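Local coordinates for protein shikimate 5-dehydrogenase AroE (5-dehydroshikimate reductase) (Mycobacterium tuberculosis, PDB 4P4G) that probably catalyses the NADP-dependent reduction of 3-dehydroshikimate to shikimate, the fourth step of the chorismate pathway, and is seen here with shikimate bound, at residues A8-S13 against S63-G68; S20-L25 against Y38-C43. All coordinates share one frame; numbering follows the deposited sequence.

Contact 1. Residues A8-S13 against S63-G68; sequences AGVLGS and SVTMPG. With SKM ((3R,4S,5R)-3,4,5-trihydroxycyclohex-1-ene-1-carboxylic acid), chain C.
Ser63 faces Gly9 and Val10 where two neighbouring parallel strands, 7-12 and 59-64, run through the substrate-binding domain. Its N donates to Gly9 O at 2.7 Å. Its O accepts Leu11 N at 2.9 Å, with the donor tilted 26° from the carbonyl plane, and the CA of Val10 also approaches this oxygen. Ser63 CB packs against Val10 on the face that carries shikimate, while Ser63 OG bonds to Tyr38 OH and Gln247 OE1. Val64 lies on the other face with Leu11, and both side chains also meet helix 48-53. Thr65 N continues the ladder, in a nearly straight bond of 2.9 Å to Leu11 O. With Thr65 OG1 anti to the backbone N (chi1 -168°), the hydroxyl shares a 2.9 Å hydrogen bond with O7 of shikimate. Thr65 CG2 packs 3.7 Å from the bare CA of Gly12. Met66 O then takes Ser13 N, in the carbonyl plane and on a lone pair. A cis peptide bond leads into Pro67, whose CD lies 3.6 Å from Ser13 O. Gly68 sits at the N-cap position of the next helix, and its N bonds back to Thr65 O at 2.9 Å.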
loop_
_atom_site.group_PDB
_atom_site.type_symbol
_atom_site.label_atom_id
_atom_site.label_comp_id
_atom_site.label_asym_id
_atom_site.label_seq_id
_atom_site.Cartn_x
_atom_site.Cartn_y
_atom_site.Cartn_z
ATOM N N ALA A 8 0.593 -2.109 -19.652
ATOM C CA ALA A 8 0.963 -2.092 -18.241
ATOM C C ALA A 8 0.253 -3.234 -17.544
ATOM O O ALA A 8 -0.454 -4.030 -18.173
ATOM C CB ALA A 8 0.628 -0.756 -17.599
ATOM N N GLY A 9 0.425 -3.324 -16.239
ATOM C CA GLY A 9 -0.300 -4.328 -15.492
ATOM C C GLY A 9 0.112 -4.355 -14.043
ATOM O O GLY A 9 0.832 -3.469 -13.558
ATOM N N VAL A 10 -0.341 -5.393 -13.355
ATOM C CA VAL A 10 -0.048 -5.563 -11.942
ATOM C C VAL A 10 0.506 -6.966 -11.694
ATOM O O VAL A 10 -0.010 -7.950 -12.227
ATOM C CB VAL A 10 -1.301 -5.281 -11.091
ATOM C CG1 VAL A 10 -2.457 -6.202 -11.476
ATOM C CG2 VAL A 10 -0.969 -5.393 -9.600
ATOM N N LEU A 11 1.592 -7.032 -10.927
ATOM C CA LEU A 11 2.316 -8.277 -10.642
ATOM C C LEU A 11 2.130 -8.619 -9.177
ATOM O O LEU A 11 2.326 -7.765 -8.312
ATOM C CB LEU A 11 3.810 -8.091 -10.910
ATOM C CG LEU A 11 4.375 -8.431 -12.287
ATOM C CD1 LEU A 11 3.788 -7.528 -13.348
ATOM C CD2 LEU A 11 5.883 -8.294 -12.249
ATOM N N GLY A 12 1.754 -9.859 -8.884
ATOM C CA GLY A 12 1.680 -10.297 -7.503
ATOM C C GLY A 12 1.220 -11.727 -7.404
ATOM O O GLY A 12 0.939 -12.374 -8.423
ATOM N N SER A 13 1.112 -12.219 -6.174
ATOM C CA SER A 13 0.604 -13.567 -5.954
ATOM C C SER A 13 -0.004 -13.721 -4.561
ATOM O O SER A 13 0.704 -13.584 -3.562
ATOM C CB SER A 13 1.722 -14.595 -6.166
ATOM O OG SER A 13 1.286 -15.893 -5.789
ATOM N N SER A 63 2.500 -2.197 -11.890
ATOM C CA SER A 63 2.243 -2.048 -10.476
ATOM C C SER A 63 2.701 -3.345 -9.829
ATOM O O SER A 63 2.661 -4.402 -10.459
ATOM C CB SER A 63 0.752 -1.838 -10.234
ATOM O OG SER A 63 0.242 -0.790 -11.048
ATOM N N VAL A 64 3.161 -3.266 -8.585
ATOM C CA VAL A 64 3.653 -4.456 -7.901
ATOM C C VAL A 64 2.961 -4.566 -6.568
ATOM O O VAL A 64 2.943 -3.615 -5.784
ATOM C CB VAL A 64 5.175 -4.417 -7.702
ATOM C CG1 VAL A 64 5.635 -5.662 -6.952
ATOM C CG2 VAL A 64 5.877 -4.319 -9.059
ATOM N N THR A 65 2.342 -5.712 -6.324
ATOM C CA THR A 65 1.731 -5.949 -5.027
ATOM C C THR A 65 2.454 -7.083 -4.304
ATOM O O THR A 65 3.519 -7.542 -4.743
ATOM C CB THR A 65 0.193 -6.205 -5.160
ATOM O OG1 THR A 65 -0.429 -6.155 -3.866
ATOM C CG2 THR A 65 -0.077 -7.557 -5.805
ATOM N N MET A 66 1.904 -7.514 -3.176
ATOM C CA MET A 66 2.463 -8.640 -2.433
ATOM C C MET A 66 2.614 -9.875 -3.336
ATOM O O MET A 66 1.718 -10.174 -4.136
ATOM C CB MET A 66 1.545 -8.943 -1.247
ATOM C CG MET A 66 1.379 -10.405 -0.919
ATOM S SD MET A 66 0.813 -10.565 0.786
ATOM C CE MET A 66 2.241 -9.900 1.632
ATOM N N PRO A 67 3.743 -10.602 -3.223
ATOM C CA PRO A 67 4.855 -10.402 -2.293
ATOM C C PRO A 67 6.091 -9.752 -2.921
ATOM O O PRO A 67 7.189 -9.979 -2.419
ATOM C CB PRO A 67 5.219 -11.838 -1.926
ATOM C CG PRO A 67 5.049 -12.561 -3.235
ATOM C CD PRO A 67 3.832 -11.922 -3.883
ATOM N N GLY A 68 5.929 -8.936 -3.953
ATOM C CA GLY A 68 7.085 -8.499 -4.719
ATOM C C GLY A 68 7.666 -7.119 -4.478
ATOM O O GLY A 68 8.550 -6.705 -5.231
HETATM O O12 SKM C . 0.440 -0.890 -4.023
HETATM C C8 SKM C . -0.737 -1.434 -4.614
HETATM C C6 SKM C . -1.330 -2.420 -3.648
HETATM O O7 SKM C . -0.337 -3.296 -3.148
HETATM C C5 SKM C . -2.329 -3.201 -4.335
HETATM C C4 SKM C . -2.514 -3.293 -5.651
HETATM C C1 SKM C . -3.617 -4.191 -6.184
HETATM O O2 SKM C . -3.843 -4.219 -7.402
HETATM O O3 SKM C . -4.302 -4.892 -5.417
HETATM C C10 SKM C . -1.649 -2.509 -6.683
HETATM C C9 SKM C . -0.365 -2.028 -5.944
HETATM O O11 SKM C . 0.184 -1.053 -6.759
#

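Contact 2. Residues S20-L25 against Y38-C43; sequences SPQLHL and YERIEC. With SKM ((3R,4S,5R)-3,4,5-trihydroxycyclohex-1-ene-1-carboxylic acid), chain C.
His24 and Tyr38 form an offset stack between a helix and a strand. The ring centroids are 4.3 Å apart and the planes are 25° from parallel. Tyr38 CE2 sits over the centre of one imidazole face, 3.3 Å above its plane. His24 CB lies over the phenol face in a CH-pi contact. Tyr38 CG is anti to the backbone N (chi1 -170°), which carries the ring up against the helix. Pro21 CA comes within 3.3 Å of Tyr38 CD1, and Leu25 CD2 packs beside Tyr38 CB. The polar ends bond outward, His24 to Tyr28 and Gln247, Tyr38 to Ser63. Helix 20-30 is the crossover of a beta-alpha-beta unit, between strands 7-12 and 37-42. Its segment runs nearly antiparallel to the strand segment, at 163°, with the axes 7.9 Å apart. Toward the partly exposed side, Arg40 extends from CG to NE and lays its guanidinium face on Pro21 CG, 3.5 Å above the plane, while its NE bonds to Ser18 O. Gln22 OE1 is near the guanidinium edge, its amide plane nearly perpendicular. At the first turn of the helix, Ser20 CB touches Tyr38 OH, and Ser20 OG donates to shikimate carboxylate O2 at 2.7 Å.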
loop_
_atom_site.group_PDB
_atom_site.type_symbol
_atom_site.label_atom_id
_atom_site.label_comp_id
_atom_site.label_asym_id
_atom_site.label_seq_id
_atom_site.Cartn_x
_atom_site.Cartn_y
_atom_site.Cartn_z
ATOM N N SER A 20 -6.861 -3.180 -9.587
ATOM C CA SER A 20 -6.039 -2.213 -10.311
ATOM C C SER A 20 -6.403 -2.037 -11.781
ATOM O O SER A 20 -6.414 -0.890 -12.259
ATOM C CB SER A 20 -4.549 -2.543 -10.193
ATOM O OG SER A 20 -4.035 -2.046 -8.984
ATOM N N PRO A 21 -6.662 -3.146 -12.522
ATOM C CA PRO A 21 -6.964 -2.949 -13.944
ATOM C C PRO A 21 -8.189 -2.076 -14.164
ATOM O O PRO A 21 -8.167 -1.255 -15.069
ATOM C CB PRO A 21 -7.243 -4.370 -14.451
ATOM C CG PRO A 21 -6.466 -5.267 -13.533
ATOM C CD PRO A 21 -6.616 -4.583 -12.177
ATOM N N GLN A 22 -9.232 -2.270 -13.359
ATOM C CA GLN A 22 -10.443 -1.465 -13.483
ATOM C C GLN A 22 -10.116 0.026 -13.390
ATOM O O GLN A 22 -10.627 0.834 -14.186
ATOM C CB GLN A 22 -11.475 -1.863 -12.423
ATOM C CG GLN A 22 -12.181 -3.196 -12.691
ATOM C CD GLN A 22 -11.515 -4.384 -12.029
ATOM O OE1 GLN A 22 -10.287 -4.457 -11.931
ATOM N NE2 GLN A 22 -12.333 -5.333 -11.560
ATOM N N LEU A 23 -9.256 0.393 -12.438
ATOM C CA LEU A 23 -8.921 1.801 -12.216
ATOM C C LEU A 23 -8.041 2.348 -13.328
ATOM O O LEU A 23 -8.258 3.448 -13.818
ATOM C CB LEU A 23 -8.219 1.998 -10.872
ATOM C CG LEU A 23 -9.050 1.726 -9.630
ATOM C CD1 LEU A 23 -8.267 2.153 -8.391
ATOM C CD2 LEU A 23 -10.385 2.449 -9.711
ATOM N N HIS A 24 -7.026 1.590 -13.715
ATOM C CA HIS A 24 -6.116 2.065 -14.747
ATOM C C HIS A 24 -6.793 2.133 -16.111
ATOM O O HIS A 24 -6.585 3.089 -16.853
ATOM C CB HIS A 24 -4.888 1.157 -14.828
ATOM C CG HIS A 24 -3.866 1.433 -13.778
ATOM N ND1 HIS A 24 -2.685 2.100 -14.050
ATOM C CD2 HIS A 24 -3.834 1.138 -12.459
ATOM C CE1 HIS A 24 -1.974 2.192 -12.943
ATOM N NE2 HIS A 24 -2.646 1.609 -11.962
ATOM N N LEU A 25 -7.596 1.127 -16.451
ATOM C CA LEU A 25 -8.261 1.130 -17.750
ATOM C C LEU A 25 -9.241 2.292 -17.850
ATOM O O LEU A 25 -9.340 2.936 -18.887
ATOM C CB LEU A 25 -8.930 -0.217 -18.048
ATOM C CG LEU A 25 -7.905 -1.322 -18.306
ATOM C CD1 LEU A 25 -8.567 -2.679 -18.307
ATOM C CD2 LEU A 25 -7.151 -1.072 -19.609
ATOM N N TYR A 38 -4.043 -3.298 -19.643
ATOM C CA TYR A 38 -3.569 -3.491 -18.285
ATOM C C TYR A 38 -4.042 -4.852 -17.777
ATOM O O TYR A 38 -5.245 -5.091 -17.621
ATOM C CB TYR A 38 -4.083 -2.347 -17.405
ATOM C CG TYR A 38 -3.473 -2.281 -16.023
ATOM C CD1 TYR A 38 -3.828 -3.202 -15.046
ATOM C CD2 TYR A 38 -2.567 -1.285 -15.690
ATOM C CE1 TYR A 38 -3.288 -3.147 -13.768
ATOM C CE2 TYR A 38 -2.029 -1.213 -14.419
ATOM C CZ TYR A 38 -2.393 -2.148 -13.471
ATOM O OH TYR A 38 -1.859 -2.064 -12.213
ATOM N N GLU A 39 -3.093 -5.751 -17.524
ATOM C CA GLU A 39 -3.444 -7.120 -17.162
ATOM C C GLU A 39 -2.899 -7.531 -15.799
ATOM O O GLU A 39 -2.000 -6.892 -15.250
ATOM C CB GLU A 39 -2.955 -8.085 -18.240
ATOM C CG GLU A 39 -1.468 -8.009 -18.530
ATOM C CD GLU A 39 -1.112 -8.645 -19.875
ATOM O OE1 GLU A 39 -0.641 -7.917 -20.777
ATOM O OE2 GLU A 39 -1.306 -9.869 -20.026
ATOM N N ARG A 40 -3.456 -8.606 -15.253
ATOM C CA ARG A 40 -2.938 -9.186 -14.024
ATOM C C ARG A 40 -1.940 -10.278 -14.379
ATOM O O ARG A 40 -2.206 -11.109 -15.259
ATOM C CB ARG A 40 -4.090 -9.778 -13.209
ATOM C CG ARG A 40 -5.204 -8.761 -12.900
ATOM C CD ARG A 40 -6.415 -9.430 -12.247
ATOM N NE ARG A 40 -7.521 -8.490 -12.065
ATOM C CZ ARG A 40 -8.382 -8.163 -13.022
ATOM N NH1 ARG A 40 -8.276 -8.709 -14.233
ATOM N NH2 ARG A 40 -9.342 -7.276 -12.780
ATOM N N ILE A 41 -0.799 -10.276 -13.698
ATOM C CA ILE A 41 0.252 -11.272 -13.926
ATOM C C ILE A 41 0.597 -11.930 -12.604
ATOM O O ILE A 41 1.010 -11.258 -11.659
ATOM C CB ILE A 41 1.523 -10.631 -14.510
ATOM C CG1 ILE A 41 1.217 -9.946 -15.840
ATOM C CG2 ILE A 41 2.636 -11.684 -14.696
ATOM C CD1 ILE A 41 2.431 -9.284 -16.457
ATOM N N GLU A 42 0.401 -13.241 -12.538
ATOM C CA GLU A 42 0.716 -14.000 -11.336
ATOM C C GLU A 42 2.228 -14.120 -11.258
ATOM O O GLU A 42 2.847 -14.637 -12.176
ATOM C CB GLU A 42 0.081 -15.386 -11.413
ATOM C CG GLU A 42 0.407 -16.283 -10.236
ATOM C CD GLU A 42 -0.509 -16.052 -9.064
ATOM O OE1 GLU A 42 -1.408 -15.193 -9.182
ATOM O OE2 GLU A 42 -0.341 -16.734 -8.026
ATOM N N CYS A 43 2.813 -13.642 -10.162
ATOM C CA CYS A 43 4.255 -13.473 -10.078
ATOM C C CYS A 43 4.707 -13.371 -8.629
ATOM O O CYS A 43 4.291 -12.452 -7.920
ATOM C CB CYS A 43 4.642 -12.177 -10.797
ATOM S SG CYS A 43 6.411 -11.890 -10.898
HETATM O O12 SKM C . 0.440 -0.890 -4.023
HETATM C C8 SKM C . -0.737 -1.434 -4.614
HETATM C C6 SKM C . -1.330 -2.420 -3.648
HETATM O O7 SKM C . -0.337 -3.296 -3.148
HETATM C C5 SKM C . -2.329 -3.201 -4.335
HETATM C C4 SKM C . -2.514 -3.293 -5.651
HETATM C C1 SKM C . -3.617 -4.191 -6.184
HETATM O O2 SKM C . -3.843 -4.219 -7.402
HETATM O O3 SKM C . -4.302 -4.892 -5.417
HETATM C C10 SKM C . -1.649 -2.509 -6.683
HETATM C C9 SKM C . -0.365 -2.028 -5.944
HETATM O O11 SKM C . 0.184 -1.053 -6.759
#

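Overall arrangement
Both contacts belong to the substrate-binding domain and reach the same sheet, where strands 37-42, 7-12 and 59-64 lie side by side. Contact 1 is mostly buried and lies within the sheet, so backbone hydrogen bonds dominate. Contact 2 is partly buried and packs a helix on the edge strand 37-42, mainly through side chains: rings, proline and a guanidinium group. The centres of contact 1 and contact 2 are about 9 Å apart. The serine-tyrosine bond already links the two, and Cys43 N probably also bonds to Gly12 O. Each contact hydrogen-bonds shikimate, contact 1 at a ring hydroxyl and contact 2 at the carboxylate.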